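Local coordinates for protein aminotransferase, classes I and II (Silicibacter pomeroyi DSS-3, PDB 3H14) that probably uses pyridoxal 5'-phosphate to transfer an amino group from L-aspartate to 2-oxoglutarate, giving oxaloacetate and L-glutamate, at residues A181-L186 against A195-D200. Numbering follows the deposited sequence.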
loop_
_atom_site.group_PDB
_atom_site.type_symbol
_atom_site.label_atom_id
_atom_site.label_comp_id
_atom_site.label_asym_id
_atom_site.label_seq_id
_atom_site.Cartn_x
_atom_site.Cartn_y
_atom_site.Cartn_z
ATOM N N ALA A 181 -13.818 -2.771 15.282
ATOM C CA ALA A 181 -14.970 -3.683 15.087
ATOM C C ALA A 181 -14.869 -4.436 13.766
ATOM O O ALA A 181 -15.112 -5.639 13.716
ATOM C CB ALA A 181 -16.292 -2.912 15.127
ATOM N N ALA A 182 -14.507 -3.713 12.701
ATOM C CA ALA A 182 -14.399 -4.290 11.358
ATOM C C ALA A 182 -13.272 -5.311 11.269
ATOM O O ALA A 182 -13.410 -6.350 10.625
ATOM C CB ALA A 182 -14.203 -3.175 10.313
HETATM N N MSE A 183 -12.167 -4.999 11.940
HETATM C CA MSE A 183 -10.988 -5.841 11.979
HETATM C C MSE A 183 -11.280 -7.083 12.803
HETATM O O MSE A 183 -10.966 -8.175 12.385
HETATM C CB MSE A 183 -9.842 -5.060 12.606
HETATM C CG MSE A 183 -8.528 -5.803 12.699
HETATM SE SE MSE A 183 -7.646 -6.155 10.986
HETATM C CE MSE A 183 -7.727 -4.324 10.379
ATOM N N GLY A 184 -11.894 -6.908 13.976
ATOM C CA GLY A 184 -12.317 -8.043 14.797
ATOM C C GLY A 184 -13.197 -9.039 14.057
ATOM O O GLY A 184 -12.976 -10.249 14.130
ATOM N N ALA A 185 -14.194 -8.525 13.337
ATOM C CA ALA A 185 -15.145 -9.361 12.636
ATOM C C ALA A 185 -14.441 -10.162 11.569
ATOM O O ALA A 185 -14.678 -11.357 11.418
ATOM C CB ALA A 185 -16.243 -8.522 12.019
ATOM N N LEU A 186 -13.556 -9.493 10.829
ATOM C CA LEU A 186 -12.780 -10.165 9.792
ATOM C C LEU A 186 -11.897 -11.256 10.368
ATOM O O LEU A 186 -11.852 -12.353 9.829
ATOM C CB LEU A 186 -11.926 -9.156 8.994
ATOM C CG LEU A 186 -12.660 -8.348 7.943
ATOM C CD1 LEU A 186 -11.818 -7.149 7.454
ATOM C CD2 LEU A 186 -13.036 -9.271 6.794
ATOM N N ALA A 195 -8.886 -19.861 7.444
ATOM C CA ALA A 195 -8.113 -18.947 6.566
ATOM C C ALA A 195 -7.054 -18.168 7.397
ATOM O O ALA A 195 -7.398 -17.409 8.293
ATOM C CB ALA A 195 -9.045 -17.982 5.864
ATOM N N SER A 196 -5.776 -18.366 7.095
ATOM C CA SER A 196 -4.711 -17.654 7.798
ATOM C C SER A 196 -4.776 -16.176 7.437
ATOM O O SER A 196 -4.841 -15.846 6.270
ATOM C CB SER A 196 -3.341 -18.207 7.407
ATOM O OG SER A 196 -3.278 -19.588 7.681
ATOM N N PHE A 197 -4.723 -15.325 8.454
ATOM C CA PHE A 197 -4.948 -13.900 8.365
ATOM C C PHE A 197 -3.666 -13.110 8.238
ATOM O O PHE A 197 -2.769 -13.148 9.112
ATOM C CB PHE A 197 -5.731 -13.425 9.579
ATOM C CG PHE A 197 -6.303 -12.026 9.450
ATOM C CD1 PHE A 197 -7.499 -11.810 8.738
ATOM C CD2 PHE A 197 -5.671 -10.938 10.032
ATOM C CE1 PHE A 197 -8.046 -10.535 8.610
ATOM C CE2 PHE A 197 -6.201 -9.646 9.904
ATOM C CZ PHE A 197 -7.410 -9.441 9.190
ATOM N N ILE A 198 -3.605 -12.315 7.169
ATOM C CA ILE A 198 -2.461 -11.429 6.928
ATOM C C ILE A 198 -2.940 -9.993 6.854
ATOM O O ILE A 198 -3.800 -9.685 6.035
ATOM C CB ILE A 198 -1.768 -11.768 5.634
ATOM C CG1 ILE A 198 -1.325 -13.228 5.617
ATOM C CG2 ILE A 198 -0.582 -10.804 5.392
ATOM C CD1 ILE A 198 -0.808 -13.636 4.366
ATOM N N SER A 199 -2.378 -9.139 7.724
ATOM C CA SER A 199 -2.732 -7.731 7.839
ATOM C C SER A 199 -1.616 -6.873 7.247
ATOM O O SER A 199 -0.480 -6.875 7.733
ATOM C CB SER A 199 -2.964 -7.362 9.297
ATOM O OG SER A 199 -3.399 -6.027 9.483
ATOM N N ASP A 200 -1.963 -6.156 6.173
ATOM C CA ASP A 200 -1.046 -5.245 5.483
ATOM C C ASP A 200 -1.235 -3.875 6.145
ATOM O O ASP A 200 -2.294 -3.247 6.052
ATOM C CB ASP A 200 -1.345 -5.241 3.970
ATOM C CG ASP A 200 -0.484 -4.240 3.180
ATOM O OD1 ASP A 200 0.101 -3.331 3.803
ATOM O OD2 ASP A 200 -0.427 -4.345 1.933
#
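Met183, present as selenomethionine, meets Phe197 in a Met-aromatic contact. Its SE lies 3.8 Å from Phe197 CZ and 3.9 Å from Phe197 CE2. The selenium sits 4.9 Å from the centroid of the Phe197 ring. That direction is 76° off the ring normal, so SE approaches the edge at the far end of the ring, near its plane, and not the face. The Met183 side chain leaves the helix with CG anti to the backbone N (chi1 -179°). It then bends at chi2 and chi3, which brings its end closer to the strand than its CB direction alone would suggest.

Leu186 adds a second apolar contact. This residue, one helical turn further on, places CB 4.1 Å from Phe197 CE1. Its approach to the ring is oblique. The CB of Phe197 is directed toward the helix, and ring atoms CZ and CE2 meet Met183 while CE1 meets Leu186. No hydrogen bond links the two segments.

The segments belong to a beta-alpha-beta unit made of strand 164-168, helix 180-192 and strand 196-200. The two strands are parallel neighbours in the seven-stranded mixed sheet of this class I aminotransferase, and the helix packs on one face of that sheet. Phe197 also touches Val167 of the first strand, as does Leu186, so apolar side chains of all three elements meet at this interface. Ile187 and Ala190 bring the next part of the helix against Phe197, while Leu178 and Leu218 lie against Met183.

The side chains of Ser199 and Asp200 are hydrogen-bonded outside the two segments. Ser199 also has its CB directed toward the helix, but its OG hydrogen-bonds Glu201 OE2. Asp200 OD2 hydrogen-bonds Tyr128 OH, and Asp200 OD1 hydrogen-bonds Ile202 N, so both carboxylate oxygens of this buried residue have partners.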